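PDB 6M5Q: beta-lactamase from Klebsiella pneumoniae, which probably hydrolyses the lactam ring of beta-lactam antibiotics to a substituted beta-amino acid, as expected of a class C beta-lactamase. Local coordinates for residues F67-L72 and V343-K348; N320-T325 and Y350-R355; S73-A78 and L277-L282; L125-D130 and S157-G162. The protein carries 1 engineered substitution. One frame throughout, in Å; residues are numbered along the deposited sequence.

How the interactions relate
The four contacts surround one covalently held ligand, IM2. Interactions 1, 2 and 3 are buried, while interaction 4 is partly buried and reaches the protein surface. Interactions 1 and 3 are mainly apolar and adjoin in sequence: 67-72 carries Ser71, and 73-78 opens the helix that follows. Interactions 1 and 2 touch through Glu68 and Thr325, and both reach the large antiparallel sheet. Interaction 2 is the most polar, with an arginine holding strand 317-325. That strand pairs with 280-283 of interaction 3. Interaction 4 joins a loop to the start of helix 158-171, and its Asn158 OD1 meets Lys74 of interaction 3.

Interaction 1 of 4, residues F67-L72 and V343-K348; sequences FEVGSL and VMLANK. With IM2 ((5R)-5-[(1S,2R)-1-formyl-2-hydroxypropyl]-3-[(2-{[(E)-iminomethyl]amino}ethyl)sulfanyl]-4,5-dihydro-1H-pyrrole-2-carbox ylic acid), chain B.
Phe67 lays one face of its ring against Leu345, joining the short strand 67-68 to strand 340-346 of the large antiparallel sheet. In the class C beta-lactamase fold this approach leads straight into the SxxK motif, Ser71 to Lys74. Leu345 CB sits over the ring in a CH-pi contact, 3.8 Å from the Phe67 ring centroid and 17° off its normal. It is displaced toward the rim, and Leu345 CD1 also reaches Phe67 CD1 at 3.7 Å. With chi1 at -68°, the Phe67 ring stands opposite its own carbonyl carbon, which turns it onto the strand. The backbone N of Asn347 lies at the ring edge, 3.8 Å from Phe67 CE2. The other leucine branch is used too: Leu345 CD2 packs on Val69 CG1 at 3.8 Å. Leu237 of helix 234-244 touches both of these side chains. A water lies between the two backbones, 2.9 Å from Glu68 O and 3.1 Å from Ala346 O. With further acceptors nearby, it cannot serve them all at once. Beyond Val69 the chain turns at Gly70, whose phi is positive, and reaches the nucleophile. There Ser71 OG is bonded covalently to IM2 C7 at 1.3 Å, as in an acyl-enzyme.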
# COMPACT_ATOMS: atom_id res chain seq x y z
N PHE A 67 10.26 -7.77 3.46
CA PHE A 67 10.15 -7.59 2.02
C PHE A 67 9.88 -6.13 1.73
O PHE A 67 9.18 -5.44 2.49
CB PHE A 67 8.93 -8.37 1.50
CG PHE A 67 9.06 -9.88 1.60
CD1 PHE A 67 8.78 -10.55 2.77
CD2 PHE A 67 9.42 -10.64 0.48
CE1 PHE A 67 8.86 -11.94 2.85
CE2 PHE A 67 9.50 -12.05 0.57
CZ PHE A 67 9.22 -12.69 1.74
N GLU A 68 10.38 -5.65 0.59
CA GLU A 68 9.91 -4.37 0.07
C GLU A 68 8.49 -4.54 -0.45
O GLU A 68 8.16 -5.55 -1.07
CB GLU A 68 10.81 -3.91 -1.07
CG GLU A 68 12.25 -3.68 -0.64
CD GLU A 68 13.22 -3.44 -1.78
OE1 GLU A 68 12.81 -3.32 -2.96
OE2 GLU A 68 14.42 -3.39 -1.48
N VAL A 69 7.64 -3.55 -0.19
CA VAL A 69 6.25 -3.62 -0.65
C VAL A 69 5.90 -2.54 -1.66
O VAL A 69 4.76 -2.47 -2.11
CB VAL A 69 5.25 -3.65 0.51
CG1 VAL A 69 5.54 -4.88 1.38
CG2 VAL A 69 5.28 -2.34 1.30
N GLY A 70 6.86 -1.73 -2.07
CA GLY A 70 6.62 -0.81 -3.16
C GLY A 70 5.42 0.08 -2.89
O GLY A 70 5.29 0.66 -1.80
N SER A 71 4.52 0.18 -3.87
CA SER A 71 3.39 1.09 -3.77
C SER A 71 2.38 0.73 -2.69
O SER A 71 1.51 1.57 -2.41
CB SER A 71 2.68 1.25 -5.12
OG SER A 71 3.56 1.80 -6.09
N LEU A 72 2.49 -0.41 -2.01
CA LEU A 72 1.69 -0.53 -0.79
C LEU A 72 2.04 0.57 0.20
O LEU A 72 1.22 0.92 1.06
CB LEU A 72 1.91 -1.88 -0.08
CG LEU A 72 1.41 -3.17 -0.71
CD1 LEU A 72 1.46 -4.32 0.27
CD2 LEU A 72 0.06 -2.97 -1.18
N VAL A 343 -2.32 -11.17 2.66
CA VAL A 343 -1.11 -10.47 2.30
C VAL A 343 -0.23 -11.47 1.57
O VAL A 343 0.01 -12.57 2.10
CB VAL A 343 -0.35 -9.97 3.55
CG1 VAL A 343 0.95 -9.28 3.14
CG2 VAL A 343 -1.23 -9.09 4.44
N MET A 344 0.22 -11.12 0.37
CA MET A 344 1.16 -11.96 -0.38
C MET A 344 2.41 -11.15 -0.68
O MET A 344 2.33 -10.15 -1.39
CB MET A 344 0.55 -12.43 -1.70
CG MET A 344 -0.69 -13.27 -1.50
SD MET A 344 -1.77 -13.39 -2.95
CE MET A 344 -0.62 -13.90 -4.21
N LEU A 345 3.55 -11.58 -0.13
CA LEU A 345 4.82 -10.90 -0.36
C LEU A 345 5.77 -11.83 -1.10
O LEU A 345 5.90 -13.01 -0.74
CB LEU A 345 5.48 -10.50 0.97
CG LEU A 345 4.57 -9.66 1.89
CD1 LEU A 345 5.32 -9.26 3.16
CD2 LEU A 345 4.05 -8.42 1.17
N ALA A 346 6.45 -11.30 -2.11
CA ALA A 346 7.41 -12.06 -2.91
C ALA A 346 8.64 -11.22 -3.18
O ALA A 346 8.55 -10.00 -3.37
CB ALA A 346 6.84 -12.43 -4.28
N ASN A 347 9.80 -11.89 -3.23
CA ASN A 347 11.03 -11.22 -3.64
C ASN A 347 11.34 -11.38 -5.12
O ASN A 347 12.49 -11.57 -5.52
CB ASN A 347 12.22 -11.56 -2.75
CG ASN A 347 12.59 -13.04 -2.76
OD1 ASN A 347 11.89 -13.86 -3.34
ND2 ASN A 347 13.68 -13.38 -2.10
N LYS A 348 10.29 -11.29 -5.93
CA LYS A 348 10.40 -11.08 -7.36
C LYS A 348 9.12 -10.39 -7.80
O LYS A 348 8.04 -10.66 -7.25
CB LYS A 348 10.58 -12.41 -8.10
CG LYS A 348 10.83 -12.24 -9.60
CD LYS A 348 11.21 -13.54 -10.28
CE LYS A 348 11.97 -13.28 -11.56
NZ LYS A 348 13.34 -12.77 -11.24
C7 IM2 B . 4.09 1.00 -7.03
C2 IM2 B . 2.04 1.35 -9.57
C6 IM2 B . 4.96 1.67 -8.15
C5 IM2 B . 4.14 2.33 -9.13
C3 IM2 B . 1.90 2.49 -8.60
O7 IM2 B . 4.10 -0.19 -6.92
C61 IM2 B . 5.89 2.74 -7.49
O62 IM2 B . 6.72 3.25 -8.49
C62 IM2 B . 6.71 2.10 -6.38
N4 IM2 B . 3.02 3.16 -8.43
C31 IM2 B . 0.71 2.67 -7.69
O31 IM2 B . 0.09 1.64 -7.36
O32 IM2 B . 0.38 3.83 -7.33
S21 IM2 B . 0.73 1.35 -10.83
C22 IM2 B . -0.97 1.06 -10.19
C23 IM2 B . -1.28 -0.23 -9.40
N24 IM2 B . -2.73 -0.51 -9.36
C25 IM2 B . -3.59 -0.97 -8.25
N26 IM2 B . -3.32 -1.25 -7.03
C1 IM2 B . 3.34 1.34 -10.04
O HOH W 1 6.96 -8.11 -1.58

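Interaction 2 of 4, residues N320-T325 and Y350-R355; sequences NKTGST and YSIDQR. With IM2 ((5R)-5-[(1S,2R)-1-formyl-2-hydroxypropyl]-3-[(2-{[(E)-iminomethyl]amino}ethyl)sulfanyl]-4,5-dihydro-1H-pyrrole-2-carbox ylic acid), chain B.
The KTG motif of the class C active site, Lys321 to Gly323, lies on strand 317-325, and Arg355 and Ile352 of the last helix pack against this strand. Arg355 holds it at the end of the motif and just past it. Both of its terminal nitrogens point at one oxygen: NH2 donates to Ser324 OG at 2.9 Å and NH1 donates to the same Ser324 OG at 3.1 Å. That oxygen lies close to the guanidinium plane. Arg355 NH1 also makes a weak bond to Gly323 O, with an N-H...O angle of 127°. Along its NE and NH2 edge the guanidinium also grips Tyr350 O, NH2 at 2.8 Å and NE at 3.0 Å. These bonds fix the rotation of the flat group, and Ile352 CG1 rests over one of its faces. Ile352 meets the strand as well: its CG2 is 3.9 Å from Thr322 CG2, and the two side chains cross at about a right angle. The ligand lies beyond the strand. Lys321 NZ donates to IM2 O31 at 2.6 Å, and Thr322 OG1 accepts from IM2 N26. Ser324 N donates to the acyl oxygen O7 at 2.9 Å. This is how the KTG strand serves in serine beta-lactamases, supplying a backbone N-H to the oxyanion hole.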
# COMPACT_ATOMS: atom_id res chain seq x y z
N ASN A 320 -8.26 -3.39 -1.99
CA ASN A 320 -6.98 -4.01 -2.33
C ASN A 320 -5.96 -2.96 -2.76
O ASN A 320 -6.28 -1.80 -3.04
CB ASN A 320 -7.14 -5.17 -3.36
CG ASN A 320 -7.51 -4.70 -4.78
OD1 ASN A 320 -7.86 -3.52 -5.04
ND2 ASN A 320 -7.45 -5.63 -5.70
N LYS A 321 -4.71 -3.41 -2.79
CA LYS A 321 -3.61 -2.58 -3.27
C LYS A 321 -2.48 -3.50 -3.70
O LYS A 321 -2.11 -4.42 -2.97
CB LYS A 321 -3.14 -1.64 -2.16
CG LYS A 321 -2.05 -0.65 -2.60
CD LYS A 321 -2.69 0.49 -3.33
CE LYS A 321 -1.64 1.28 -4.10
NZ LYS A 321 -1.32 0.63 -5.38
N THR A 322 -1.91 -3.24 -4.88
CA THR A 322 -0.69 -3.89 -5.34
C THR A 322 0.49 -2.96 -5.09
O THR A 322 0.35 -1.75 -5.00
CB THR A 322 -0.75 -4.19 -6.84
OG1 THR A 322 -0.86 -2.97 -7.56
CG2 THR A 322 -1.95 -5.06 -7.18
N GLY A 323 1.66 -3.55 -4.99
CA GLY A 323 2.87 -2.76 -4.94
C GLY A 323 4.04 -3.55 -5.46
O GLY A 323 4.12 -4.77 -5.28
N SER A 324 4.98 -2.84 -6.08
CA SER A 324 6.15 -3.51 -6.62
C SER A 324 7.36 -2.60 -6.53
O SER A 324 7.24 -1.38 -6.51
CB SER A 324 5.96 -3.89 -8.09
OG SER A 324 4.73 -4.59 -8.31
N THR A 325 8.54 -3.22 -6.48
CA THR A 325 9.79 -2.54 -6.78
C THR A 325 10.50 -3.38 -7.83
O THR A 325 9.97 -4.39 -8.31
CB THR A 325 10.67 -2.40 -5.52
OG1 THR A 325 11.00 -3.72 -5.07
CG2 THR A 325 9.96 -1.57 -4.41
N TYR A 350 6.34 -10.19 -10.03
CA TYR A 350 5.60 -11.01 -10.99
C TYR A 350 4.24 -10.39 -11.26
O TYR A 350 3.77 -9.51 -10.53
CB TYR A 350 5.45 -12.45 -10.50
CG TYR A 350 4.61 -12.56 -9.24
CD1 TYR A 350 5.09 -12.12 -8.00
CD2 TYR A 350 3.32 -13.07 -9.31
CE1 TYR A 350 4.29 -12.20 -6.85
CE2 TYR A 350 2.51 -13.17 -8.18
CZ TYR A 350 3.00 -12.72 -6.96
OH TYR A 350 2.15 -12.84 -5.87
N SER A 351 3.60 -10.84 -12.34
CA SER A 351 2.51 -10.06 -12.90
C SER A 351 1.31 -9.94 -11.97
O SER A 351 0.94 -10.89 -11.26
CB SER A 351 2.12 -10.56 -14.30
OG SER A 351 1.65 -11.88 -14.28
N ILE A 352 0.68 -8.77 -12.00
CA ILE A 352 -0.43 -8.47 -11.11
C ILE A 352 -1.61 -9.40 -11.33
O ILE A 352 -2.30 -9.78 -10.36
CB ILE A 352 -0.81 -6.99 -11.23
CG1 ILE A 352 0.24 -6.12 -10.50
CG2 ILE A 352 -2.20 -6.71 -10.68
CD1 ILE A 352 -0.00 -4.66 -10.69
N ASP A 353 -1.86 -9.82 -12.58
CA ASP A 353 -2.96 -10.76 -12.84
C ASP A 353 -2.82 -12.01 -12.00
O ASP A 353 -3.82 -12.56 -11.52
CB ASP A 353 -3.05 -11.09 -14.34
CG ASP A 353 -1.87 -11.94 -14.84
OD1 ASP A 353 -0.75 -11.41 -14.90
OD2 ASP A 353 -2.06 -13.13 -15.18
N GLN A 354 -1.59 -12.48 -11.80
CA GLN A 354 -1.40 -13.69 -11.02
C GLN A 354 -1.60 -13.43 -9.53
O GLN A 354 -2.13 -14.29 -8.82
CB GLN A 354 -0.03 -14.30 -11.27
CG GLN A 354 0.24 -14.69 -12.74
CD GLN A 354 1.63 -15.27 -12.91
OE1 GLN A 354 1.86 -16.43 -12.60
NE2 GLN A 354 2.57 -14.43 -13.35
N ARG A 355 -1.16 -12.26 -9.05
CA ARG A 355 -1.38 -11.91 -7.65
C ARG A 355 -2.86 -11.91 -7.32
O ARG A 355 -3.29 -12.50 -6.33
CB ARG A 355 -0.80 -10.51 -7.35
CG ARG A 355 0.66 -10.32 -7.71
CD ARG A 355 1.19 -8.97 -7.26
NE ARG A 355 2.39 -8.67 -8.05
CZ ARG A 355 3.06 -7.53 -7.98
NH1 ARG A 355 2.65 -6.56 -7.16
NH2 ARG A 355 4.12 -7.34 -8.76
C7 IM2 B . 4.09 1.00 -7.03
C2 IM2 B . 2.04 1.35 -9.57
C6 IM2 B . 4.96 1.67 -8.15
C5 IM2 B . 4.14 2.33 -9.13
C3 IM2 B . 1.90 2.49 -8.60
O7 IM2 B . 4.10 -0.19 -6.92
C61 IM2 B . 5.89 2.74 -7.49
O62 IM2 B . 6.72 3.25 -8.49
C62 IM2 B . 6.71 2.10 -6.38
N4 IM2 B . 3.02 3.16 -8.43
C31 IM2 B . 0.71 2.67 -7.69
O31 IM2 B . 0.09 1.64 -7.36
O32 IM2 B . 0.38 3.83 -7.33
S21 IM2 B . 0.73 1.35 -10.83
C22 IM2 B . -0.97 1.06 -10.19
C23 IM2 B . -1.28 -0.23 -9.40
N24 IM2 B . -2.73 -0.51 -9.36
C25 IM2 B . -3.59 -0.97 -8.25
N26 IM2 B . -3.32 -1.25 -7.03
C1 IM2 B . 3.34 1.34 -10.04

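Interaction 3 of 4, residues S73-A78 and L277-L282; sequences SKTFAA and LMWEQL. With IM2 ((5R)-5-[(1S,2R)-1-formyl-2-hydroxypropyl]-3-[(2-{[(E)-iminomethyl]amino}ethyl)sulfanyl]-4,5-dihydro-1H-pyrrole-2-carbox ylic acid), chain B.
Met278 leans on the helix of the SxxK motif from its first carbon onward. Its CB lies 3.8 Å from Ala78 CB. Its CG touches both Ala78 CB and the backbone oxygen of Lys74, at 3.4 Å from Lys74 O. The chain then bends at chi2, -65°, and this lays SD across the Lys74 side chain, 3.8 Å from Lys74 CB. The tip, CE, packs on Thr161 of helix 158-171. Met278 therefore touches two helices, 73-86 and 158-171. Its sequence neighbours add to this. Leu277 packs on Ala78, with CD2 3.5 Å from Ala78 O. Trp279 receives Thr75. The methyl CG2 of Thr75 stands over the centre of the Trp279 six-membered ring, 3.7 Å from its centroid and 8° off the normal, a CH-pi contact. Thr75 OG1 turns to Tyr240 and to Leu72 O instead. Lys74 begins in the same packing but leaves it. Its chain runs extended beyond CG, and NZ donates to IM2 O32 at 2.7 Å; Asn158 OD1 also bonds to NZ. The contact is thus mainly apolar. Met278 SD flanks the lysine at CB and CD, and polar partners outside the two segments fix its tip next to the ligand.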
# COMPACT_ATOMS: atom_id res chain seq x y z
N SER A 73 3.26 1.12 0.08
CA SER A 73 3.70 2.21 0.94
C SER A 73 2.76 3.40 0.85
O SER A 73 2.64 4.17 1.80
CB SER A 73 5.11 2.66 0.55
OG SER A 73 6.01 1.57 0.61
N LYS A 74 2.08 3.56 -0.29
CA LYS A 74 1.21 4.72 -0.48
C LYS A 74 0.02 4.68 0.47
O LYS A 74 -0.52 5.74 0.83
CB LYS A 74 0.70 4.77 -1.92
CG LYS A 74 1.84 4.88 -2.93
CD LYS A 74 1.34 5.07 -4.36
CE LYS A 74 2.56 5.33 -5.25
NZ LYS A 74 2.16 5.75 -6.63
N THR A 75 -0.43 3.48 0.87
CA THR A 75 -1.55 3.39 1.81
C THR A 75 -1.17 3.92 3.18
O THR A 75 -2.05 4.39 3.91
CB THR A 75 -2.11 1.97 1.90
OG1 THR A 75 -1.19 1.12 2.59
CG2 THR A 75 -2.44 1.40 0.50
N PHE A 76 0.12 3.87 3.55
CA PHE A 76 0.56 4.46 4.81
C PHE A 76 0.55 5.97 4.74
O PHE A 76 0.17 6.64 5.70
CB PHE A 76 1.94 3.90 5.20
CG PHE A 76 1.90 2.44 5.47
CD1 PHE A 76 2.06 1.51 4.43
CD2 PHE A 76 1.58 1.98 6.74
CE1 PHE A 76 1.97 0.13 4.68
CE2 PHE A 76 1.48 0.61 6.99
CZ PHE A 76 1.67 -0.32 5.96
N ALA A 77 0.92 6.54 3.59
CA ALA A 77 0.80 7.98 3.42
C ALA A 77 -0.66 8.41 3.50
O ALA A 77 -0.97 9.44 4.10
CB ALA A 77 1.40 8.43 2.08
N ALA A 78 -1.56 7.63 2.91
CA ALA A 78 -2.99 7.93 3.00
C ALA A 78 -3.48 7.81 4.44
O ALA A 78 -4.25 8.67 4.91
CB ALA A 78 -3.80 6.99 2.12
N LEU A 277 -8.87 6.59 -0.61
CA LEU A 277 -7.62 7.30 -0.31
C LEU A 277 -6.49 6.29 -0.45
O LEU A 277 -6.20 5.51 0.46
CB LEU A 277 -7.67 7.97 1.06
CG LEU A 277 -6.82 9.24 1.15
CD1 LEU A 277 -7.40 10.37 0.30
CD2 LEU A 277 -6.67 9.70 2.60
N MET A 278 -5.88 6.28 -1.65
CA MET A 278 -4.87 5.31 -2.11
C MET A 278 -5.38 3.89 -2.29
O MET A 278 -5.14 3.29 -3.35
CB MET A 278 -3.58 5.35 -1.26
CG MET A 278 -2.81 6.68 -1.43
SD MET A 278 -2.19 6.86 -3.12
CE MET A 278 -2.03 8.64 -3.21
N TRP A 279 -6.11 3.33 -1.33
CA TRP A 279 -6.74 2.03 -1.56
C TRP A 279 -7.68 2.10 -2.77
O TRP A 279 -8.23 3.16 -3.10
CB TRP A 279 -7.59 1.62 -0.35
CG TRP A 279 -6.81 1.37 0.91
CD1 TRP A 279 -6.73 2.19 2.02
CD2 TRP A 279 -6.01 0.22 1.20
NE1 TRP A 279 -5.94 1.61 2.98
CE2 TRP A 279 -5.49 0.40 2.52
CE3 TRP A 279 -5.70 -0.95 0.49
CZ2 TRP A 279 -4.66 -0.54 3.12
CZ3 TRP A 279 -4.86 -1.89 1.10
CH2 TRP A 279 -4.37 -1.67 2.40
N GLU A 280 -7.88 0.95 -3.41
CA GLU A 280 -8.84 0.77 -4.50
C GLU A 280 -9.83 -0.30 -4.09
O GLU A 280 -9.46 -1.23 -3.36
CB GLU A 280 -8.13 0.26 -5.79
CG GLU A 280 -7.03 1.16 -6.29
CD GLU A 280 -6.47 0.68 -7.61
OE1 GLU A 280 -6.93 -0.35 -8.15
OE2 GLU A 280 -5.54 1.34 -8.11
N GLN A 281 -11.08 -0.19 -4.55
CA GLN A 281 -12.08 -1.19 -4.16
C GLN A 281 -13.04 -1.48 -5.31
O GLN A 281 -13.21 -0.68 -6.23
CB GLN A 281 -12.84 -0.81 -2.90
CG GLN A 281 -13.78 0.35 -3.11
CD GLN A 281 -14.41 0.82 -1.78
OE1 GLN A 281 -13.79 0.81 -0.72
NE2 GLN A 281 -15.68 1.27 -1.85
N LEU A 282 -13.67 -2.66 -5.21
CA LEU A 282 -14.73 -3.14 -6.08
C LEU A 282 -15.87 -3.65 -5.22
O LEU A 282 -15.65 -4.07 -4.09
CB LEU A 282 -14.23 -4.30 -6.95
CG LEU A 282 -13.29 -3.96 -8.11
CD1 LEU A 282 -12.65 -5.21 -8.65
CD2 LEU A 282 -14.07 -3.29 -9.20
C7 IM2 B . 4.09 1.00 -7.03
C2 IM2 B . 2.04 1.35 -9.57
C6 IM2 B . 4.96 1.67 -8.15
C5 IM2 B . 4.14 2.33 -9.13
C3 IM2 B . 1.90 2.49 -8.60
O7 IM2 B . 4.10 -0.19 -6.92
C61 IM2 B . 5.89 2.74 -7.49
O62 IM2 B . 6.72 3.25 -8.49
C62 IM2 B . 6.71 2.10 -6.38
N4 IM2 B . 3.02 3.16 -8.43
C31 IM2 B . 0.71 2.67 -7.69
O31 IM2 B . 0.09 1.64 -7.36
O32 IM2 B . 0.38 3.83 -7.33
S21 IM2 B . 0.73 1.35 -10.83
C22 IM2 B . -0.97 1.06 -10.19
C23 IM2 B . -1.28 -0.23 -9.40
N24 IM2 B . -2.73 -0.51 -9.36
C25 IM2 B . -3.59 -0.97 -8.25
N26 IM2 B . -3.32 -1.25 -7.03
C1 IM2 B . 3.34 1.34 -10.04

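Interaction 4 of 4, residues L125-D130 and S157-G162; sequences LFMPED and SNIGTG. With IM2 ((5R)-5-[(1S,2R)-1-formyl-2-hydroxypropyl]-3-[(2-{[(E)-iminomethyl]amino}ethyl)sulfanyl]-4,5-dihydro-1H-pyrrole-2-carbox ylic acid), chain B.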
# COMPACT_ATOMS: atom_id res chain seq x y z
N LEU A 125 3.72 9.62 -13.11
CA LEU A 125 4.02 8.51 -12.21
C LEU A 125 5.35 8.72 -11.50
O LEU A 125 5.42 8.62 -10.26
CB LEU A 125 4.02 7.19 -12.99
CG LEU A 125 4.40 5.95 -12.18
CD1 LEU A 125 3.52 5.79 -10.93
CD2 LEU A 125 4.26 4.71 -13.08
N PHE A 126 6.41 9.00 -12.24
CA PHE A 126 7.76 8.94 -11.68
C PHE A 126 8.35 10.32 -11.45
O PHE A 126 8.26 11.21 -12.31
CB PHE A 126 8.70 8.14 -12.58
CG PHE A 126 8.39 6.67 -12.61
CD1 PHE A 126 8.56 5.89 -11.49
CD2 PHE A 126 7.92 6.08 -13.76
CE1 PHE A 126 8.27 4.54 -11.51
CE2 PHE A 126 7.62 4.71 -13.81
CZ PHE A 126 7.79 3.94 -12.66
N MET A 127 8.97 10.47 -10.29
CA MET A 127 9.77 11.66 -10.03
C MET A 127 10.89 11.75 -11.05
O MET A 127 11.58 10.75 -11.31
CB MET A 127 10.38 11.53 -8.63
CG MET A 127 11.16 12.77 -8.19
SD MET A 127 10.07 14.14 -7.78
CE MET A 127 9.35 13.57 -6.25
N PRO A 128 11.11 12.91 -11.67
CA PRO A 128 12.26 13.05 -12.57
C PRO A 128 13.58 12.74 -11.87
O PRO A 128 13.81 13.15 -10.73
CB PRO A 128 12.19 14.51 -13.01
CG PRO A 128 10.73 14.85 -12.89
CD PRO A 128 10.24 14.09 -11.68
N GLU A 129 14.46 12.00 -12.56
CA GLU A 129 15.66 11.45 -11.94
C GLU A 129 16.65 12.52 -11.49
O GLU A 129 17.45 12.26 -10.59
CB GLU A 129 16.35 10.45 -12.87
N ASP A 130 16.62 13.70 -12.08
CA ASP A 130 17.57 14.75 -11.74
C ASP A 130 17.12 15.62 -10.57
O ASP A 130 17.84 16.55 -10.19
CB ASP A 130 17.89 15.62 -12.96
CG ASP A 130 16.69 16.38 -13.47
OD1 ASP A 130 15.56 15.83 -13.44
OD2 ASP A 130 16.87 17.53 -13.90
N SER A 157 0.49 8.21 -9.39
CA SER A 157 1.59 9.16 -9.27
C SER A 157 2.39 8.94 -8.00
O SER A 157 1.84 9.03 -6.89
CB SER A 157 1.07 10.59 -9.31
OG SER A 157 2.16 11.50 -9.19
N ASN A 158 3.71 8.71 -8.14
CA ASN A 158 4.56 8.74 -6.95
C ASN A 158 4.76 10.15 -6.45
O ASN A 158 4.89 10.36 -5.24
CB ASN A 158 5.92 8.13 -7.24
CG ASN A 158 5.85 6.65 -7.58
OD1 ASN A 158 4.85 5.98 -7.32
ND2 ASN A 158 6.94 6.12 -8.12
N ILE A 159 4.79 11.14 -7.35
CA ILE A 159 4.96 12.53 -6.93
C ILE A 159 3.76 12.98 -6.11
O ILE A 159 3.92 13.58 -5.04
CB ILE A 159 5.16 13.46 -8.14
CG1 ILE A 159 6.20 12.89 -9.10
CG2 ILE A 159 5.54 14.85 -7.67
CD1 ILE A 159 6.37 13.76 -10.34
N GLY A 160 2.56 12.70 -6.59
CA GLY A 160 1.36 13.07 -5.84
C GLY A 160 1.33 12.43 -4.46
O GLY A 160 1.03 13.10 -3.47
N THR A 161 1.68 11.14 -4.37
CA THR A 161 1.69 10.50 -3.05
C THR A 161 2.75 11.15 -2.16
O THR A 161 2.54 11.31 -0.94
CB THR A 161 1.98 9.01 -3.17
OG1 THR A 161 1.11 8.42 -4.13
CG2 THR A 161 1.72 8.34 -1.81
N GLY A 162 3.88 11.54 -2.75
CA GLY A 162 4.89 12.28 -2.01
C GLY A 162 4.33 13.54 -1.38
O GLY A 162 4.54 13.81 -0.19
C7 IM2 B . 4.09 1.00 -7.03
C2 IM2 B . 2.04 1.35 -9.57
C6 IM2 B . 4.96 1.67 -8.15
C5 IM2 B . 4.14 2.33 -9.13
C3 IM2 B . 1.90 2.49 -8.60
O7 IM2 B . 4.10 -0.19 -6.92
C61 IM2 B . 5.89 2.74 -7.49
O62 IM2 B . 6.72 3.25 -8.49
C62 IM2 B . 6.71 2.10 -6.38
N4 IM2 B . 3.02 3.16 -8.43
C31 IM2 B . 0.71 2.67 -7.69
O31 IM2 B . 0.09 1.64 -7.36
O32 IM2 B . 0.38 3.83 -7.33
S21 IM2 B . 0.73 1.35 -10.83
C22 IM2 B . -0.97 1.06 -10.19
C23 IM2 B . -1.28 -0.23 -9.40
N24 IM2 B . -2.73 -0.51 -9.36
C25 IM2 B . -3.59 -0.97 -8.25
N26 IM2 B . -3.32 -1.25 -7.03
C1 IM2 B . 3.34 1.34 -10.04
O HOH W 2 9.25 8.15 -8.43
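Leu125 O accepts a hydrogen bond from Asn158 N at 2.7 Å, with an N-H...O angle of 152°. The donor lies in the carbonyl plane, on a lone pair. This bond ties the loop 125-130 to the first turn of helix 158-171. Ser157 is the N-cap of that helix: its OG accepts from Gly160 N at 2.9 Å and is bonded to Gln124 O as well. The Asn158 side chain is turned beside its own backbone N, chi1 -65°, and runs side by side with Phe126. The Phe126 ring and the amide stand nearly perpendicular, 83° apart, with Phe126 CD1 3.7 Å from Asn158 ND2. That nitrogen donates to IM2 O62 at 2.9 Å, and also to a water that takes a bond from Met127 N. Asn158 OD1 accepts from Lys74. Leu125 brings CD1 within 3.7 Å of IM2 N4, so the loop lines the ligand site too. Farther from the ligand the contact is apolar. Ile159 CD1 lies 4.1 Å from Pro128 CD, and its CG2 faces Met127 CE. Phe156, Ser157 and Asn158 occupy the place of the YxN motif of class C beta-lactamases, one of the motifs that build the active site.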